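Local coordinates for NAD-dependent protein deacylase 2 (PDB 4TWJ) that removes acetyl and longer acyl groups from lysine side chains in an NAD-dependent reaction, acting on the archaeal chromatin protein Alba and so repressing transcription, at residues Ile98-Asp103 against Glu116-Met121; Met121-Cys126 against Lys159-Leu164; Leu127-Thr132 against Pro148-Cys153. All coordinates share one frame; numbering follows the deposited sequence.

Contact 1 of 3, residues Ile98-Asp103 against Glu116-Met121; sequences ITQNID and ELHGSM. With ACT (acetate ion), chain E.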
# COMPACT_ATOMS: atom_id res chain seq x y z
N ILE A 98 6.10 -0.40 -3.05
CA ILE A 98 5.75 0.79 -2.28
C ILE A 98 4.26 0.68 -1.99
O ILE A 98 3.47 0.56 -2.92
CB ILE A 98 6.03 2.07 -3.09
CG1 ILE A 98 7.52 2.17 -3.44
CG2 ILE A 98 5.59 3.30 -2.30
CD1 ILE A 98 7.83 3.20 -4.51
N THR A 99 3.87 0.72 -0.72
CA THR A 99 2.46 0.58 -0.40
C THR A 99 1.93 1.67 0.52
O THR A 99 2.63 2.16 1.40
CB THR A 99 2.13 -0.82 0.19
OG1 THR A 99 0.71 -0.97 0.28
CG2 THR A 99 2.74 -1.00 1.58
N GLN A 100 0.67 2.03 0.28
CA GLN A 100 -0.06 2.95 1.13
C GLN A 100 -0.80 2.19 2.23
O GLN A 100 -1.38 2.81 3.12
CB GLN A 100 -1.09 3.72 0.29
CG GLN A 100 -0.47 4.55 -0.83
CD GLN A 100 -1.51 5.29 -1.65
OE1 GLN A 100 -2.07 6.29 -1.20
NE2 GLN A 100 -1.76 4.81 -2.86
N ASN A 101 -0.77 0.86 2.15
CA ASN A 101 -1.58 0.01 3.03
C ASN A 101 -0.87 -0.33 4.34
O ASN A 101 0.35 -0.38 4.39
CB ASN A 101 -1.94 -1.29 2.31
CG ASN A 101 -2.64 -1.03 0.98
OD1 ASN A 101 -3.33 -0.03 0.82
ND2 ASN A 101 -2.45 -1.94 0.03
N ILE A 102 -1.66 -0.58 5.38
CA ILE A 102 -1.14 -0.76 6.74
C ILE A 102 -1.36 -2.18 7.27
O ILE A 102 -1.10 -2.45 8.44
CB ILE A 102 -1.76 0.26 7.72
CG1 ILE A 102 -3.29 0.10 7.79
CG2 ILE A 102 -1.40 1.67 7.29
CD1 ILE A 102 -3.91 0.77 9.00
N ASP A 103 -1.82 -3.07 6.39
CA ASP A 103 -2.27 -4.41 6.76
C ASP A 103 -1.20 -5.50 6.65
O ASP A 103 -1.45 -6.65 7.00
CB ASP A 103 -3.48 -4.80 5.89
CG ASP A 103 -3.21 -4.66 4.40
OD1 ASP A 103 -4.14 -4.27 3.67
OD2 ASP A 103 -2.08 -4.90 3.95
N GLU A 116 6.57 0.76 3.49
CA GLU A 116 5.27 1.10 4.08
C GLU A 116 5.17 2.61 4.30
O GLU A 116 5.56 3.13 5.36
CB GLU A 116 5.05 0.33 5.38
CG GLU A 116 4.90 -1.17 5.16
CD GLU A 116 4.75 -1.94 6.46
OE1 GLU A 116 3.81 -2.77 6.54
OE2 GLU A 116 5.56 -1.73 7.38
N LEU A 117 4.65 3.30 3.30
CA LEU A 117 4.54 4.76 3.33
C LEU A 117 3.75 5.27 4.51
O LEU A 117 4.04 6.34 5.04
CB LEU A 117 3.88 5.27 2.05
CG LEU A 117 4.65 5.06 0.75
CD1 LEU A 117 3.81 5.57 -0.41
CD2 LEU A 117 6.01 5.73 0.77
N HIS A 118 2.73 4.52 4.92
CA HIS A 118 1.84 4.95 5.98
C HIS A 118 1.96 4.10 7.24
O HIS A 118 1.05 4.08 8.07
CB HIS A 118 0.40 4.96 5.47
CG HIS A 118 0.20 5.89 4.31
ND1 HIS A 118 -0.67 5.63 3.28
CD2 HIS A 118 0.77 7.09 4.03
CE1 HIS A 118 -0.64 6.62 2.42
NE2 HIS A 118 0.23 7.52 2.84
N GLY A 119 3.10 3.42 7.37
CA GLY A 119 3.35 2.56 8.52
C GLY A 119 2.48 1.32 8.53
O GLY A 119 2.06 0.83 7.48
N SER A 120 2.20 0.81 9.73
CA SER A 120 1.38 -0.39 9.88
C SER A 120 0.86 -0.52 11.30
O SER A 120 1.29 0.21 12.19
CB SER A 120 2.19 -1.64 9.54
OG SER A 120 3.08 -1.97 10.59
N MET A 121 -0.03 -1.48 11.51
CA MET A 121 -0.62 -1.74 12.83
C MET A 121 0.31 -2.51 13.77
O MET A 121 -0.01 -2.65 14.95
CB MET A 121 -1.92 -2.53 12.67
CG MET A 121 -3.00 -1.84 11.86
SD MET A 121 -3.61 -0.35 12.66
CE MET A 121 -4.28 -1.00 14.18
C ACT E . -5.15 -0.43 4.28
O ACT E . -4.59 -1.49 4.62
OXT ACT E . -4.69 0.69 4.61
CH3 ACT E . -6.39 -0.49 3.44
O HOH W 1 2.05 1.83 4.84
O HOH W 2 1.39 -2.83 5.14
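T99 and E116 pair on parallel strands, and the amide of L117 donates to T99 O at 3.0 Å. Beyond this bridge both chains leave the sheet: E116-G119 forms a type I turn, while T99 OG1, also hydrogen-bonded to T22 OG1, accepts from N101 N in an ST turn. M121 N bonds I102 O weakly (3.4 Å). A water lies between the two backbones, accepting from H118 N and 2.8 Å from both N101 O and G119 O.

The imidazole of H118 lies alongside the Q100 side chain, ring and amide planes 63° apart. Its ND1 donates to Q100 O (2.9 Å) in the carbonyl plane, on a lone pair; the oxygen sits at the ring edge, 17° out of plane, which should fix the ring's rotation, and Q100 NE2 is held by S192. I102 is wedged against the turn: with CG1 between the backbone N and the carbonyl carbon (chi1 61°), CG2 comes down on H118 O at 3.5 Å and CD1 reaches M121 SD at 3.8 Å. I98 CG2 presses tightly on L117 CD1. An acetate, probably from crystallisation, accepts from I102 N.

The loops following two neighbouring parallel strands form part of the sirtuin Rossmann-type domain's active site: Q100-D103 bind NAD, H118 is the predicted proton acceptor, and I102 and H118 pack on the bound peptide's modified side chain.

Contact 2 of 3, residues Met121-Cys126 against Lys159-Leu164; sequences MDKLDC and KPRVVL. With ZN (zinc ion), chain C.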
# COMPACT_ATOMS: atom_id res chain seq x y z
N MET A 121 -0.03 -1.48 11.51
CA MET A 121 -0.62 -1.74 12.83
C MET A 121 0.31 -2.51 13.77
O MET A 121 -0.01 -2.65 14.95
CB MET A 121 -1.92 -2.53 12.67
CG MET A 121 -3.00 -1.84 11.86
SD MET A 121 -3.61 -0.35 12.66
CE MET A 121 -4.28 -1.00 14.18
N ASP A 122 1.44 -2.98 13.25
CA ASP A 122 2.34 -3.89 13.97
C ASP A 122 2.78 -3.39 15.35
O ASP A 122 2.85 -4.16 16.30
CB ASP A 122 3.59 -4.16 13.13
CG ASP A 122 4.36 -5.37 13.60
OD1 ASP A 122 3.73 -6.43 13.82
OD2 ASP A 122 5.60 -5.27 13.74
N LYS A 123 3.10 -2.10 15.44
CA LYS A 123 3.57 -1.49 16.68
C LYS A 123 2.67 -0.32 17.06
O LYS A 123 2.11 0.34 16.18
CB LYS A 123 5.01 -1.00 16.53
CG LYS A 123 6.01 -2.07 16.09
CD LYS A 123 6.28 -3.10 17.18
CE LYS A 123 7.12 -2.52 18.31
NZ LYS A 123 7.64 -3.58 19.23
N LEU A 124 2.53 -0.07 18.36
CA LEU A 124 1.65 0.99 18.86
C LEU A 124 2.28 1.69 20.06
O LEU A 124 3.17 1.15 20.71
CB LEU A 124 0.29 0.41 19.26
CG LEU A 124 -0.39 -0.53 18.27
CD1 LEU A 124 0.02 -1.98 18.51
CD2 LEU A 124 -1.90 -0.40 18.35
N ASP A 125 1.81 2.91 20.32
CA ASP A 125 2.31 3.72 21.43
C ASP A 125 1.16 4.36 22.18
O ASP A 125 0.19 4.83 21.57
CB ASP A 125 3.20 4.85 20.91
CG ASP A 125 4.39 4.34 20.14
OD1 ASP A 125 5.41 4.00 20.78
OD2 ASP A 125 4.31 4.29 18.90
N CYS A 126 1.26 4.42 23.51
CA CYS A 126 0.35 5.23 24.30
C CYS A 126 0.82 6.68 24.25
O CYS A 126 1.96 6.98 24.63
CB CYS A 126 0.32 4.75 25.74
SG CYS A 126 -0.65 5.81 26.84
N LYS A 159 -2.14 4.69 20.08
CA LYS A 159 -2.07 5.02 18.66
C LYS A 159 -1.17 4.03 17.94
O LYS A 159 -0.01 3.86 18.32
CB LYS A 159 -1.54 6.44 18.47
CG LYS A 159 -1.62 6.94 17.04
CD LYS A 159 -0.82 8.21 16.84
CE LYS A 159 -0.88 8.68 15.40
NZ LYS A 159 -0.02 7.86 14.50
N PRO A 160 -1.67 3.38 16.87
CA PRO A 160 -0.78 2.52 16.10
C PRO A 160 0.23 3.36 15.34
O PRO A 160 -0.04 4.53 15.05
CB PRO A 160 -1.73 1.80 15.15
CG PRO A 160 -2.86 2.74 14.96
CD PRO A 160 -2.99 3.53 16.23
N ARG A 161 1.37 2.77 15.00
CA ARG A 161 2.39 3.47 14.21
C ARG A 161 1.99 3.50 12.73
O ARG A 161 2.70 3.02 11.85
CB ARG A 161 3.77 2.86 14.43
CG ARG A 161 4.28 3.13 15.83
CD ARG A 161 5.72 2.73 16.02
NE ARG A 161 6.09 2.81 17.43
CZ ARG A 161 7.20 2.31 17.97
NH1 ARG A 161 8.09 1.68 17.21
NH2 ARG A 161 7.42 2.45 19.27
N VAL A 162 0.82 4.08 12.51
CA VAL A 162 0.24 4.30 11.20
C VAL A 162 0.24 5.80 10.99
O VAL A 162 -0.00 6.56 11.93
CB VAL A 162 -1.20 3.75 11.14
CG1 VAL A 162 -1.96 4.28 9.93
CG2 VAL A 162 -1.18 2.23 11.15
N VAL A 163 0.51 6.23 9.77
CA VAL A 163 0.40 7.63 9.41
C VAL A 163 -1.08 7.93 9.19
O VAL A 163 -1.68 7.43 8.24
CB VAL A 163 1.18 7.96 8.13
CG1 VAL A 163 1.03 9.43 7.77
CG2 VAL A 163 2.65 7.61 8.30
N LEU A 164 -1.67 8.73 10.08
CA LEU A 164 -3.04 9.18 9.90
C LEU A 164 -3.04 10.42 9.02
O LEU A 164 -2.00 11.07 8.87
CB LEU A 164 -3.69 9.51 11.24
CG LEU A 164 -3.77 8.35 12.23
CD1 LEU A 164 -4.39 8.81 13.54
CD2 LEU A 164 -4.55 7.19 11.63
ZN ZN C . -0.15 4.84 28.89
O HOH W 3 2.25 5.51 17.61
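M121 SD rests on P160 CB at 3.8 Å and lies about equally near V162 CG2; the side chain, bent at chi2 and chi3, curls back so that its end approaches a segment from which its CB points away. At K123 the backbone carbonyl accepts from R161 N (2.8 Å), and CB lies over one face of the R161 guanidinium, while the lysine's own amine turns off to a salt bridge with D134. L124 and P160 form an antiparallel non-hydrogen-bonded pair, the leucine's CD2 meeting P160 CB at 3.9 Å.

D125 and K159 make the next, hydrogen-bonded pair, joined in both directions: D125 N to K159 O at 2.9 Å and K159 N to D125 O at 2.8 Å. The D125 carboxylate meets R161 in a side-on, two-pronged salt bridge. NE binds OD2 at 2.7 Å and NH2 binds OD1 at 3.0 Å, both on syn lone pairs, with the two flat groups only 10° from coplanar. The arginine chain, extended from CG to NE, reaches diagonally over to the neighbouring strand to do this, and a water links OD2 to K159 O. C126 then turns its sulfur to zinc.

Strand 123-126 is the middle of a three-stranded antiparallel sheet, between strands 158-162 and 132-134; W64 of helix 60-73 packs on M121, L124 and P160, and helix 53-58 touches K159.

Contact 3 of 3, residues Leu127-Thr132 against Pro148-Cys153; sequences LDCHET and PRCRKC. With ZN (zinc ion), chain C.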
# COMPACT_ATOMS: atom_id res chain seq x y z
N LEU A 127 -0.05 7.58 23.81
CA LEU A 127 0.31 8.99 23.67
C LEU A 127 0.50 9.71 25.01
O LEU A 127 1.13 10.77 25.05
CB LEU A 127 -0.73 9.74 22.84
CG LEU A 127 -1.02 9.22 21.43
CD1 LEU A 127 -1.91 10.21 20.69
CD2 LEU A 127 0.26 8.98 20.64
N ASP A 128 -0.05 9.15 26.09
CA ASP A 128 0.04 9.77 27.41
C ASP A 128 1.31 9.39 28.18
O ASP A 128 2.02 10.27 28.65
CB ASP A 128 -1.20 9.46 28.24
CG ASP A 128 -2.41 10.28 27.81
OD1 ASP A 128 -3.51 9.70 27.70
OD2 ASP A 128 -2.27 11.50 27.57
N CYS A 129 1.59 8.09 28.31
CA CYS A 129 2.76 7.63 29.08
C CYS A 129 3.87 7.03 28.21
O CYS A 129 4.91 6.64 28.73
CB CYS A 129 2.33 6.62 30.14
SG CYS A 129 2.07 4.94 29.53
N HIS A 130 3.65 6.96 26.89
CA HIS A 130 4.67 6.56 25.91
C HIS A 130 5.04 5.07 25.96
O HIS A 130 6.06 4.65 25.40
CB HIS A 130 5.91 7.46 26.02
CG HIS A 130 5.58 8.91 26.19
ND1 HIS A 130 5.14 9.70 25.14
CD2 HIS A 130 5.61 9.71 27.28
CE1 HIS A 130 4.91 10.92 25.59
NE2 HIS A 130 5.19 10.96 26.88
N GLU A 131 4.20 4.26 26.60
CA GLU A 131 4.36 2.81 26.61
C GLU A 131 4.24 2.28 25.18
O GLU A 131 3.45 2.79 24.39
CB GLU A 131 3.28 2.16 27.48
CG GLU A 131 3.55 0.72 27.87
CD GLU A 131 4.67 0.56 28.88
OE1 GLU A 131 5.28 1.56 29.32
OE2 GLU A 131 4.96 -0.59 29.25
N THR A 132 5.03 1.26 24.85
CA THR A 132 5.01 0.66 23.51
C THR A 132 4.38 -0.73 23.53
O THR A 132 4.47 -1.45 24.53
CB THR A 132 6.42 0.58 22.90
OG1 THR A 132 7.24 -0.30 23.67
CG2 THR A 132 7.05 1.96 22.86
N PRO A 148 -8.26 -1.01 22.10
CA PRO A 148 -6.97 -0.92 22.78
C PRO A 148 -6.96 0.16 23.85
O PRO A 148 -7.41 1.28 23.61
CB PRO A 148 -6.00 -0.59 21.64
CG PRO A 148 -6.63 -1.23 20.45
CD PRO A 148 -8.10 -1.02 20.64
N ARG A 149 -6.50 -0.21 25.04
CA ARG A 149 -6.31 0.70 26.16
C ARG A 149 -4.90 0.46 26.67
O ARG A 149 -4.42 -0.67 26.62
CB ARG A 149 -7.31 0.41 27.28
CG ARG A 149 -8.77 0.68 26.94
CD ARG A 149 -9.14 2.15 27.04
NE ARG A 149 -8.97 2.69 28.40
CZ ARG A 149 -9.85 2.58 29.39
NH1 ARG A 149 -11.02 1.96 29.23
NH2 ARG A 149 -9.57 3.13 30.57
N CYS A 150 -4.25 1.50 27.16
CA CYS A 150 -2.92 1.33 27.73
C CYS A 150 -3.01 0.60 29.06
O CYS A 150 -3.71 1.05 29.97
CB CYS A 150 -2.26 2.68 27.94
SG CYS A 150 -0.59 2.57 28.61
N ARG A 151 -2.32 -0.52 29.18
CA ARG A 151 -2.36 -1.30 30.41
C ARG A 151 -1.63 -0.60 31.56
O ARG A 151 -2.04 -0.72 32.72
CB ARG A 151 -1.76 -2.69 30.19
CG ARG A 151 -1.85 -3.60 31.42
CD ARG A 151 -1.42 -5.02 31.09
NE ARG A 151 -2.41 -5.73 30.28
CZ ARG A 151 -3.27 -6.65 30.72
NH1 ARG A 151 -4.10 -7.23 29.87
NH2 ARG A 151 -3.31 -7.00 32.00
N LYS A 152 -0.57 0.14 31.25
CA LYS A 152 0.19 0.83 32.29
C LYS A 152 -0.64 1.93 32.95
O LYS A 152 -0.81 1.92 34.17
CB LYS A 152 1.49 1.41 31.74
CG LYS A 152 2.31 2.14 32.79
CD LYS A 152 3.72 2.44 32.32
CE LYS A 152 4.63 1.22 32.42
NZ LYS A 152 6.01 1.53 31.96
N CYS A 153 -1.15 2.86 32.15
CA CYS A 153 -1.78 4.08 32.70
C CYS A 153 -3.30 4.17 32.49
O CYS A 153 -3.95 5.06 33.05
CB CYS A 153 -1.10 5.31 32.11
SG CYS A 153 -1.64 5.76 30.45
ZN ZN C . -0.15 4.84 28.89
O HOH W 4 6.85 -1.21 31.25
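C129 and C153 adopt matching first torsions, SG between the backbone N and the carbonyl carbon (chi1 81° and 80°), whereas C150 swings its sulfur opposite its backbone N (chi1 -179°). These settings bring the three thiolates onto one zinc ion from two separate loops. C129 SG, C150 SG and C153 SG each stand 2.3 Å from the metal, and C126, just ahead of the first loop, supplies the fourth ligand. Across the two loops the sulfurs crowd together, C129 SG lying 3.7 Å from C150 SG and 3.9 Å from C153 SG.

Weak N-H...S bonds reach two of these sulfurs: C153 N points almost straight at C150 SG (3.6 Å), and E131 N approaches C129 SG less directly. Such N-H groups, with the metal, probably spread the negative charge of the thiolates.

Beside the site, E131 and K152 close the loops with a salt bridge. Their side chains cross at about a right angle; the glutamate is bent at chi2, the lysine at chi3, and NZ meets OE1 at 2.7 Å on its syn side, well out of the carboxylate plane. A water joins the pair again, donating to E131 OE2 at 2.8 Å and accepting from K152 NZ. With an alanine at E131, the ammonium of K152 would probably lose its charged mate and the shared water link, and be left to swing. At the far side, D128 brings its CB toward C153 SG, and its carboxylate bonds S155.

Two pairs of cysteines, each separated by two residues, define the structural Cys4 zinc site of the sirtuin small domain: C126 at the end of strand 123-126, C129 in the loop after it, and C150 and C153 in the loop leading to strand 158-162.

The three contacts run outward from the catalytic core to the zinc site. Contacts 1 and 2 have centres 11 Å apart, share M121 and join directly: H118 O lies 2.8 Å from V163 N and S120 N 3.1 Å from R161 O, probable hydrogen bonds. The peptide's modified side chain lies at this junction, packing on I102, H118 and V162 and bonding to V163 O. Contact 3 is nested inside the loop that contact 2 closes, its centre 12 Å away; both touch the zinc, and C126 N probably bonds E131 O at 2.9 Å. Contacts 1 and 3 do not touch (centres 23 Å, nearest atoms about 7 Å apart); the zinc lies 25.6 Å from ND1 of H118, the predicted proton acceptor.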